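PDB 2IJG: cryptochrome DASH, chloroplastic/mitochondrial from Arabidopsis thaliana, which repairs cyclobutane pyrimidine dimers in single-stranded DNA as an FAD-dependent photolyase, binds DNA without sequence specificity and may also act as a photoreceptor. Local coordinates for residues Glu262-Lys267 with Thr287-Trp292; Asp268-Tyr273 with Asn318-Val323. All blocks are in the same frame, centred on the assembly; numbering follows the deposited sequence.

Interaction 1 (Glu262-Lys267 with Thr287-Trp292); sequences EYFWKK and TKFSPW. With FAD (flavin-adenine dinucleotide), chain B.
Tyr263 and Phe264, in the last turns of helix 253-266, pack against Thr287 and Phe289 in the FAD-binding loop 287-290 of the helical FAD domain of the photolyase/cryptochrome fold. They illustrate how aromatic side chains can back a cofactor loop from behind. The Tyr263 ring serves as a floor: Thr287 CA sits over its centre, 3.9 Å from the centroid and only 7° off the ring normal, a CH-pi contact. The ring gets there because CG stands anti to the backbone N (chi1 -169°), which carries it toward the loop. Phe264 turns the other way, with CG anti to its carbonyl carbon, and its ring meets Phe289 in an offset edge-to-face pair, planes at 62°, the edge of Phe289 directed at the face of Phe264. The nearest carbons are Phe264 CE1 and Phe289 CZ, 3.8 Å apart. Arg259 and Val260, from the same helix, and Ile303 also touch Phe289. Thr287 OG1 lies above one face of Phe289, near the rim, and is buried with no polar partner in the model. Beyond the aromatic backing, the loop faces the FAD diphosphate, where Thr287 N gives a weak hydrogen bond of 2.8 Å to FAD O1A.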
loop_
_atom_site.group_PDB
_atom_site.type_symbol
_atom_site.label_atom_id
_atom_site.label_comp_id
_atom_site.label_asym_id
_atom_site.label_seq_id
_atom_site.Cartn_x
_atom_site.Cartn_y
_atom_site.Cartn_z
ATOM N N GLU A 262 -0.729 -18.442 0.860
ATOM C CA GLU A 262 -0.157 -18.939 -0.388
ATOM C C GLU A 262 1.356 -18.846 -0.470
ATOM O O GLU A 262 2.026 -19.812 -0.834
ATOM C CB GLU A 262 -0.755 -18.185 -1.579
ATOM C CG GLU A 262 -0.149 -18.577 -2.920
ATOM C CD GLU A 262 -0.714 -17.772 -4.076
ATOM O OE1 GLU A 262 -0.472 -16.553 -4.133
ATOM O OE2 GLU A 262 -1.409 -18.358 -4.929
ATOM N N TYR A 263 1.889 -17.675 -0.142
ATOM C CA TYR A 263 3.322 -17.449 -0.222
ATOM C C TYR A 263 4.136 -18.166 0.852
ATOM O O TYR A 263 5.222 -18.689 0.574
ATOM C CB TYR A 263 3.608 -15.946 -0.167
ATOM C CG TYR A 263 5.035 -15.597 -0.504
ATOM C CD1 TYR A 263 5.512 -15.707 -1.812
ATOM C CD2 TYR A 263 5.920 -15.199 0.491
ATOM C CE1 TYR A 263 6.849 -15.431 -2.116
ATOM C CE2 TYR A 263 7.253 -14.924 0.201
ATOM C CZ TYR A 263 7.713 -15.042 -1.099
ATOM O OH TYR A 263 9.039 -14.777 -1.364
ATOM N N PHE A 264 3.613 -18.187 2.074
ATOM C CA PHE A 264 4.301 -18.821 3.197
ATOM C C PHE A 264 4.126 -20.336 3.261
ATOM O O PHE A 264 5.089 -21.093 3.163
ATOM C CB PHE A 264 3.798 -18.239 4.534
ATOM C CG PHE A 264 4.348 -16.871 4.874
ATOM C CD1 PHE A 264 5.070 -16.127 3.946
ATOM C CD2 PHE A 264 4.116 -16.322 6.135
ATOM C CE1 PHE A 264 5.553 -14.857 4.269
ATOM C CE2 PHE A 264 4.592 -15.057 6.468
ATOM C CZ PHE A 264 5.311 -14.323 5.534
ATOM N N TRP A 265 2.882 -20.764 3.432
ATOM C CA TRP A 265 2.567 -22.174 3.590
ATOM C C TRP A 265 2.353 -23.011 2.337
ATOM O O TRP A 265 3.011 -24.036 2.163
ATOM C CB TRP A 265 1.359 -22.303 4.516
ATOM C CG TRP A 265 1.531 -21.502 5.773
ATOM C CD1 TRP A 265 1.060 -20.243 6.016
ATOM C CD2 TRP A 265 2.280 -21.880 6.932
ATOM N NE1 TRP A 265 1.472 -19.813 7.253
ATOM C CE2 TRP A 265 2.222 -20.799 7.838
ATOM C CE3 TRP A 265 2.996 -23.030 7.293
ATOM C CZ2 TRP A 265 2.852 -20.832 9.088
ATOM C CZ3 TRP A 265 3.621 -23.064 8.533
ATOM C CH2 TRP A 265 3.544 -21.968 9.417
ATOM N N LYS A 266 1.442 -22.591 1.465
ATOM C CA LYS A 266 1.180 -23.365 0.255
ATOM C C LYS A 266 2.418 -23.526 -0.625
ATOM O O LYS A 266 2.777 -24.644 -0.989
ATOM C CB LYS A 266 0.043 -22.733 -0.554
ATOM C CG LYS A 266 -0.338 -23.508 -1.819
ATOM C CD LYS A 266 -1.453 -22.790 -2.575
ATOM C CE LYS A 266 -1.723 -23.408 -3.943
ATOM N NZ LYS A 266 -2.211 -24.807 -3.846
ATOM N N LYS A 267 3.079 -22.418 -0.958
ATOM C CA LYS A 267 4.263 -22.478 -1.810
ATOM C C LYS A 267 5.581 -22.605 -1.054
ATOM O O LYS A 267 6.621 -22.886 -1.651
ATOM C CB LYS A 267 4.301 -21.267 -2.745
ATOM C CG LYS A 267 3.222 -21.306 -3.826
ATOM C CD LYS A 267 3.296 -20.092 -4.744
ATOM C CE LYS A 267 2.267 -20.168 -5.868
ATOM N NZ LYS A 267 2.530 -21.294 -6.814
ATOM N N THR A 287 6.888 -11.459 -1.830
ATOM C CA THR A 287 5.666 -11.525 -1.048
ATOM C C THR A 287 4.379 -11.035 -1.752
ATOM O O THR A 287 3.334 -11.704 -1.710
ATOM C CB THR A 287 5.926 -10.730 0.270
ATOM O OG1 THR A 287 5.689 -11.567 1.405
ATOM C CG2 THR A 287 5.104 -9.477 0.328
ATOM N N LYS A 288 4.470 -9.875 -2.396
ATOM C CA LYS A 288 3.345 -9.239 -3.080
ATOM C C LYS A 288 2.263 -8.832 -2.073
ATOM O O LYS A 288 1.085 -8.761 -2.411
ATOM C CB LYS A 288 2.756 -10.173 -4.147
ATOM C CG LYS A 288 3.750 -10.614 -5.226
ATOM C CD LYS A 288 4.414 -9.427 -5.929
ATOM C CE LYS A 288 5.302 -9.880 -7.090
ATOM N NZ LYS A 288 6.428 -10.769 -6.667
ATOM N N PHE A 289 2.671 -8.560 -0.837
ATOM C CA PHE A 289 1.739 -8.159 0.219
ATOM C C PHE A 289 1.355 -6.677 0.165
ATOM O O PHE A 289 0.279 -6.305 0.621
ATOM C CB PHE A 289 2.340 -8.416 1.616
ATOM C CG PHE A 289 2.524 -9.874 1.972
ATOM C CD1 PHE A 289 3.353 -10.229 3.037
ATOM C CD2 PHE A 289 1.886 -10.881 1.257
ATOM C CE1 PHE A 289 3.548 -11.568 3.386
ATOM C CE2 PHE A 289 2.072 -12.225 1.594
ATOM C CZ PHE A 289 2.909 -12.570 2.664
ATOM N N SER A 290 2.237 -5.840 -0.382
ATOM C CA SER A 290 2.034 -4.390 -0.425
ATOM C C SER A 290 0.657 -3.810 -0.711
ATOM O O SER A 290 0.202 -2.926 0.008
ATOM C CB SER A 290 3.052 -3.729 -1.363
ATOM O OG SER A 290 2.989 -4.231 -2.690
ATOM N N PRO A 291 -0.022 -4.262 -1.770
ATOM C CA PRO A 291 -1.336 -3.638 -1.956
ATOM C C PRO A 291 -2.301 -3.868 -0.787
ATOM O O PRO A 291 -3.064 -2.970 -0.418
ATOM C CB PRO A 291 -1.824 -4.221 -3.289
ATOM C CG PRO A 291 -0.994 -5.452 -3.481
ATOM C CD PRO A 291 0.348 -5.088 -2.928
ATOM N N TRP A 292 -2.259 -5.057 -0.194
ATOM C CA TRP A 292 -3.125 -5.352 0.942
ATOM C C TRP A 292 -2.654 -4.590 2.179
ATOM O O TRP A 292 -3.459 -4.211 3.027
ATOM C CB TRP A 292 -3.153 -6.857 1.224
ATOM C CG TRP A 292 -3.904 -7.633 0.176
ATOM C CD1 TRP A 292 -5.258 -7.698 0.011
ATOM C CD2 TRP A 292 -3.333 -8.422 -0.871
ATOM N NE1 TRP A 292 -5.566 -8.483 -1.077
ATOM C CE2 TRP A 292 -4.401 -8.941 -1.636
ATOM C CE3 TRP A 292 -2.019 -8.742 -1.238
ATOM C CZ2 TRP A 292 -4.194 -9.763 -2.750
ATOM C CZ3 TRP A 292 -1.815 -9.561 -2.348
ATOM C CH2 TRP A 292 -2.899 -10.061 -3.087
HETATM P PA FAD B . 8.570 -7.908 -0.427
HETATM O O1A FAD B . 7.742 -8.890 -1.141
HETATM O O2A FAD B . 9.679 -7.046 -0.864
HETATM O O5B FAD B . 7.738 -7.403 0.816
HETATM C C5B FAD B . 8.236 -6.486 1.754
HETATM C C4B FAD B . 7.088 -5.675 2.322
HETATM O O4B FAD B . 7.748 -4.663 3.120
HETATM C C3B FAD B . 6.230 -4.913 1.288
HETATM O O3B FAD B . 4.988 -5.517 0.983
HETATM C C2B FAD B . 6.093 -3.525 1.895
HETATM O O2B FAD B . 4.941 -3.275 2.662
HETATM C C1B FAD B . 7.379 -3.350 2.677
HETATM N N9A FAD B . 8.519 -2.762 1.933
HETATM C C8A FAD B . 9.478 -3.372 1.164
HETATM N N7A FAD B . 10.363 -2.563 0.642
HETATM C C5A FAD B . 9.964 -1.327 1.093
HETATM C C6A FAD B . 10.507 -0.020 0.885
HETATM N N6A FAD B . 11.594 0.172 0.136
HETATM N N1A FAD B . 9.879 1.035 1.474
HETATM C C2A FAD B . 8.774 0.798 2.229
HETATM N N3A FAD B . 8.182 -0.381 2.492
HETATM C C4A FAD B . 8.857 -1.428 1.869
HETATM N N1 FAD B . 5.505 0.762 -1.769
HETATM C C2 FAD B . 4.277 1.044 -1.319
HETATM O O2 FAD B . 3.607 0.214 -0.647
HETATM N N3 FAD B . 3.707 2.266 -1.671
HETATM C C4 FAD B . 4.367 3.272 -2.389
HETATM O O4 FAD B . 3.744 4.310 -2.649
HETATM C C4X FAD B . 5.728 2.983 -2.781
HETATM N N5 FAD B . 6.524 3.909 -3.517
HETATM C C5X FAD B . 7.827 3.508 -3.927
HETATM C C6 FAD B . 8.651 4.424 -4.656
HETATM C C7 FAD B . 9.933 4.092 -5.064
HETATM C C7M FAD B . 10.729 5.148 -5.837
HETATM C C8 FAD B . 10.474 2.812 -4.751
HETATM C C8M FAD B . 11.877 2.386 -5.142
HETATM C C9 FAD B . 9.655 1.869 -4.030
HETATM C C9A FAD B . 8.350 2.183 -3.626
HETATM N N10 FAD B . 7.465 1.303 -2.894
HETATM C C10 FAD B . 6.221 1.710 -2.481
HETATM C "C1'" FAD B . 7.592 -0.082 -2.563
HETATM C "C2'" FAD B . 8.590 -1.183 -2.531
HETATM O "O2'" FAD B . 9.298 -1.198 -3.774
HETATM C "C3'" FAD B . 7.427 -2.143 -2.303
HETATM O "O3'" FAD B . 6.935 -1.875 -0.977
HETATM C "C4'" FAD B . 7.575 -3.664 -2.329
HETATM O "O4'" FAD B . 8.071 -3.975 -3.643
HETATM C "C5'" FAD B . 6.121 -4.092 -2.128
HETATM O "O5'" FAD B . 5.720 -5.478 -2.097
HETATM P P FAD B . 6.590 -6.718 -2.406
HETATM O O1P FAD B . 5.692 -7.822 -2.260
HETATM O O2P FAD B . 7.220 -6.532 -3.728
HETATM O O3P FAD B . 7.771 -6.766 -1.271
#

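Interaction 2 (Asp268-Tyr273 with Asn318-Val323). With FAD (flavin-adenine dinucleotide), chain B.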
loop_
_atom_site.group_PDB
_atom_site.type_symbol
_atom_site.label_atom_id
_atom_site.label_comp_id
_atom_site.label_asym_id
_atom_site.label_seq_id
_atom_site.Cartn_x
_atom_site.Cartn_y
_atom_site.Cartn_z
ATOM N N ASP A 268 5.541 -22.382 0.256
ATOM C CA ASP A 268 6.731 -22.525 1.087
ATOM C C ASP A 268 7.926 -21.709 0.574
ATOM O O ASP A 268 9.081 -22.117 0.736
ATOM C CB ASP A 268 7.092 -24.018 1.157
ATOM C CG ASP A 268 8.023 -24.349 2.303
ATOM O OD1 ASP A 268 7.770 -23.888 3.436
ATOM O OD2 ASP A 268 9.002 -25.089 2.074
ATOM N N LEU A 269 7.644 -20.550 -0.019
ATOM C CA LEU A 269 8.685 -19.685 -0.578
ATOM C C LEU A 269 9.352 -18.738 0.419
ATOM O O LEU A 269 10.368 -18.112 0.105
ATOM C CB LEU A 269 8.106 -18.865 -1.735
ATOM C CG LEU A 269 7.476 -19.662 -2.882
ATOM C CD1 LEU A 269 6.895 -18.712 -3.921
ATOM C CD2 LEU A 269 8.526 -20.567 -3.511
ATOM N N LEU A 270 8.794 -18.628 1.619
ATOM C CA LEU A 270 9.363 -17.740 2.626
ATOM C C LEU A 270 10.830 -18.039 2.931
ATOM O O LEU A 270 11.609 -17.126 3.192
ATOM C CB LEU A 270 8.554 -17.809 3.926
ATOM C CG LEU A 270 9.036 -16.859 5.026
ATOM C CD1 LEU A 270 9.041 -15.428 4.508
ATOM C CD2 LEU A 270 8.134 -16.977 6.240
ATOM N N LYS A 271 11.211 -19.311 2.892
ATOM C CA LYS A 271 12.590 -19.679 3.194
ATOM C C LYS A 271 13.614 -19.307 2.118
ATOM O O LYS A 271 14.814 -19.490 2.320
ATOM C CB LYS A 271 12.680 -21.174 3.518
ATOM C CG LYS A 271 12.214 -22.096 2.417
ATOM C CD LYS A 271 12.239 -23.529 2.898
ATOM C CE LYS A 271 11.846 -24.486 1.794
ATOM N NZ LYS A 271 11.833 -25.895 2.283
ATOM N N VAL A 272 13.146 -18.780 0.987
ATOM C CA VAL A 272 14.044 -18.369 -0.095
ATOM C C VAL A 272 13.784 -16.931 -0.546
ATOM O O VAL A 272 14.372 -16.462 -1.522
ATOM C CB VAL A 272 13.916 -19.288 -1.335
ATOM C CG1 VAL A 272 14.307 -20.708 -0.969
ATOM C CG2 VAL A 272 12.501 -19.240 -1.882
ATOM N N TYR A 273 12.906 -16.235 0.172
ATOM C CA TYR A 273 12.560 -14.853 -0.147
ATOM C C TYR A 273 13.759 -13.938 -0.390
ATOM O O TYR A 273 13.786 -13.193 -1.372
ATOM C CB TYR A 273 11.701 -14.248 0.971
ATOM C CG TYR A 273 11.596 -12.736 0.892
ATOM C CD1 TYR A 273 10.756 -12.118 -0.036
ATOM C CD2 TYR A 273 12.397 -11.927 1.695
ATOM C CE1 TYR A 273 10.724 -10.724 -0.164
ATOM C CE2 TYR A 273 12.378 -10.539 1.576
ATOM C CZ TYR A 273 11.543 -9.942 0.644
ATOM O OH TYR A 273 11.555 -8.569 0.514
ATOM N N ASN A 318 17.900 -16.483 7.075
ATOM C CA ASN A 318 17.991 -15.086 6.679
ATOM C C ASN A 318 16.816 -14.628 5.826
ATOM O O ASN A 318 16.467 -13.448 5.830
ATOM C CB ASN A 318 19.306 -14.833 5.949
ATOM C CG ASN A 318 20.483 -14.724 6.898
ATOM O OD1 ASN A 318 20.770 -15.644 7.663
ATOM N ND2 ASN A 318 21.169 -13.587 6.857
ATOM N N SER A 319 16.205 -15.554 5.097
ATOM C CA SER A 319 15.060 -15.205 4.260
ATOM C C SER A 319 13.803 -14.963 5.086
ATOM O O SER A 319 13.096 -13.976 4.876
ATOM C CB SER A 319 14.775 -16.302 3.231
ATOM O OG SER A 319 15.616 -16.171 2.100
ATOM N N THR A 320 13.515 -15.870 6.014
ATOM C CA THR A 320 12.330 -15.722 6.846
ATOM C C THR A 320 12.437 -14.405 7.597
ATOM O O THR A 320 11.440 -13.729 7.831
ATOM C CB THR A 320 12.193 -16.879 7.860
ATOM O OG1 THR A 320 13.375 -16.958 8.666
ATOM C CG2 THR A 320 11.984 -18.202 7.134
ATOM N N TYR A 321 13.660 -14.039 7.959
ATOM C CA TYR A 321 13.897 -12.795 8.674
ATOM C C TYR A 321 13.807 -11.568 7.764
ATOM O O TYR A 321 13.283 -10.535 8.165
ATOM C CB TYR A 321 15.279 -12.816 9.331
ATOM C CG TYR A 321 15.806 -11.436 9.661
ATOM C CD1 TYR A 321 15.307 -10.714 10.742
ATOM C CD2 TYR A 321 16.773 -10.830 8.857
ATOM C CE1 TYR A 321 15.759 -9.415 11.018
ATOM C CE2 TYR A 321 17.229 -9.531 9.121
ATOM C CZ TYR A 321 16.717 -8.832 10.201
ATOM O OH TYR A 321 17.154 -7.551 10.459
ATOM N N TRP A 322 14.321 -11.686 6.541
ATOM C CA TRP A 322 14.321 -10.557 5.620
ATOM C C TRP A 322 12.947 -9.961 5.333
ATOM O O TRP A 322 12.839 -8.769 5.073
ATOM C CB TRP A 322 15.025 -10.929 4.308
ATOM C CG TRP A 322 15.839 -9.781 3.771
ATOM C CD1 TRP A 322 15.473 -8.892 2.794
ATOM C CD2 TRP A 322 17.109 -9.333 4.261
ATOM N NE1 TRP A 322 16.434 -7.918 2.654
ATOM C CE2 TRP A 322 17.449 -8.165 3.543
ATOM C CE3 TRP A 322 17.991 -9.805 5.243
ATOM C CZ2 TRP A 322 18.635 -7.458 3.777
ATOM C CZ3 TRP A 322 19.173 -9.100 5.477
ATOM C CH2 TRP A 322 19.481 -7.939 4.745
ATOM N N VAL A 323 11.897 -10.776 5.385
ATOM C CA VAL A 323 10.562 -10.248 5.149
ATOM C C VAL A 323 10.244 -9.261 6.266
ATOM O O VAL A 323 9.527 -8.283 6.058
ATOM C CB VAL A 323 9.489 -11.364 5.136
ATOM C CG1 VAL A 323 8.090 -10.751 5.148
ATOM C CG2 VAL A 323 9.656 -12.224 3.892
HETATM P PA FAD B . 8.570 -7.908 -0.427
HETATM O O1A FAD B . 7.742 -8.890 -1.141
HETATM O O2A FAD B . 9.679 -7.046 -0.864
HETATM O O5B FAD B . 7.738 -7.403 0.816
HETATM C C5B FAD B . 8.236 -6.486 1.754
HETATM C C4B FAD B . 7.088 -5.675 2.322
HETATM O O4B FAD B . 7.748 -4.663 3.120
HETATM C C3B FAD B . 6.230 -4.913 1.288
HETATM O O3B FAD B . 4.988 -5.517 0.983
HETATM C C2B FAD B . 6.093 -3.525 1.895
HETATM O O2B FAD B . 4.941 -3.275 2.662
HETATM C C1B FAD B . 7.379 -3.350 2.677
HETATM N N9A FAD B . 8.519 -2.762 1.933
HETATM C C8A FAD B . 9.478 -3.372 1.164
HETATM N N7A FAD B . 10.363 -2.563 0.642
HETATM C C5A FAD B . 9.964 -1.327 1.093
HETATM C C6A FAD B . 10.507 -0.020 0.885
HETATM N N6A FAD B . 11.594 0.172 0.136
HETATM N N1A FAD B . 9.879 1.035 1.474
HETATM C C2A FAD B . 8.774 0.798 2.229
HETATM N N3A FAD B . 8.182 -0.381 2.492
HETATM C C4A FAD B . 8.857 -1.428 1.869
HETATM N N1 FAD B . 5.505 0.762 -1.769
HETATM C C2 FAD B . 4.277 1.044 -1.319
HETATM O O2 FAD B . 3.607 0.214 -0.647
HETATM N N3 FAD B . 3.707 2.266 -1.671
HETATM C C4 FAD B . 4.367 3.272 -2.389
HETATM O O4 FAD B . 3.744 4.310 -2.649
HETATM C C4X FAD B . 5.728 2.983 -2.781
HETATM N N5 FAD B . 6.524 3.909 -3.517
HETATM C C5X FAD B . 7.827 3.508 -3.927
HETATM C C6 FAD B . 8.651 4.424 -4.656
HETATM C C7 FAD B . 9.933 4.092 -5.064
HETATM C C7M FAD B . 10.729 5.148 -5.837
HETATM C C8 FAD B . 10.474 2.812 -4.751
HETATM C C8M FAD B . 11.877 2.386 -5.142
HETATM C C9 FAD B . 9.655 1.869 -4.030
HETATM C C9A FAD B . 8.350 2.183 -3.626
HETATM N N10 FAD B . 7.465 1.303 -2.894
HETATM C C10 FAD B . 6.221 1.710 -2.481
HETATM C "C1'" FAD B . 7.592 -0.082 -2.563
HETATM C "C2'" FAD B . 8.590 -1.183 -2.531
HETATM O "O2'" FAD B . 9.298 -1.198 -3.774
HETATM C "C3'" FAD B . 7.427 -2.143 -2.303
HETATM O "O3'" FAD B . 6.935 -1.875 -0.977
HETATM C "C4'" FAD B . 7.575 -3.664 -2.329
HETATM O "O4'" FAD B . 8.071 -3.975 -3.643
HETATM C "C5'" FAD B . 6.121 -4.092 -2.128
HETATM O "O5'" FAD B . 5.720 -5.478 -2.097
HETATM P P FAD B . 6.590 -6.718 -2.406
HETATM O O1P FAD B . 5.692 -7.822 -2.260
HETATM O O2P FAD B . 7.220 -6.532 -3.728
HETATM O O3P FAD B . 7.771 -6.766 -1.271
#
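The ring of Tyr273 carries Val323 CG2 over one face, 3.8 Å from its centroid and 22° off the normal, a CH-pi contact offset toward the rim. Its edge is met in plane by Trp322 CB and by FAD O2A. The indole of Trp322 also comes edge-on, CD1 lying 3.7 Å from Tyr273 CE2, so these two rings are not stacked; Phe325 stacks on the indole instead. Tyr273 belongs to the FAD-binding site, and here the turn 268-273 lies against the first turns of helix 318-340. A chi1 near 165° swings the phenol away from the backbone N of Tyr273 and out to the diphosphate, and its OH donates a 2.8 Å hydrogen bond to FAD O2A.

The same Val323 methyl is also met by Leu270, whose side chain crosses at about a right angle, CD1 a tight 3.3 Å from Val323 CG2, while Leu270 CG rests on Thr320 CG2. Ser319 fits closely under the turn: its CB is 3.3 Å from Leu270 O, and its OG accepts a hydrogen bond from Lys274 N. On the solvent-facing side of the turn, Lys271 NZ makes a 3.0 Å salt bridge with Asp268 OD2, and Arg314 pairs with Asp268 OD1.

A phenylalanine in place of Tyr273 would probably leave FAD O2A without this hydrogen-bond donor. The contact thus divides its chemistry: apolar packing helps fix the plane of the ring, and the hydroxyl at its end donates a hydrogen bond to the diphosphate, whose negative charge probably strengthens it.

Read from the N terminus, the chain runs down helix 253-266 through 262-267 and passes straight into the turn 268-273, with Tyr263 O and Leu269 N probably hydrogen-bonded across the junction. It then returns at 287-292, where interaction 1 closes a loop of 19 intervening residues, and reaches helix 318-340, where interaction 2 closes a longer one of 44. Because the segments alternate, the two loops cross rather than nest. The centres of the two contacts lie about 11 Å apart and their side chains touch, Tyr263 OH packing on Tyr273 CD1. Together they tie helix 253-266, the FAD-binding loop and helix 318-340 beside the FAD diphosphate, an example of crossed loops bringing separate parts to one cofactor.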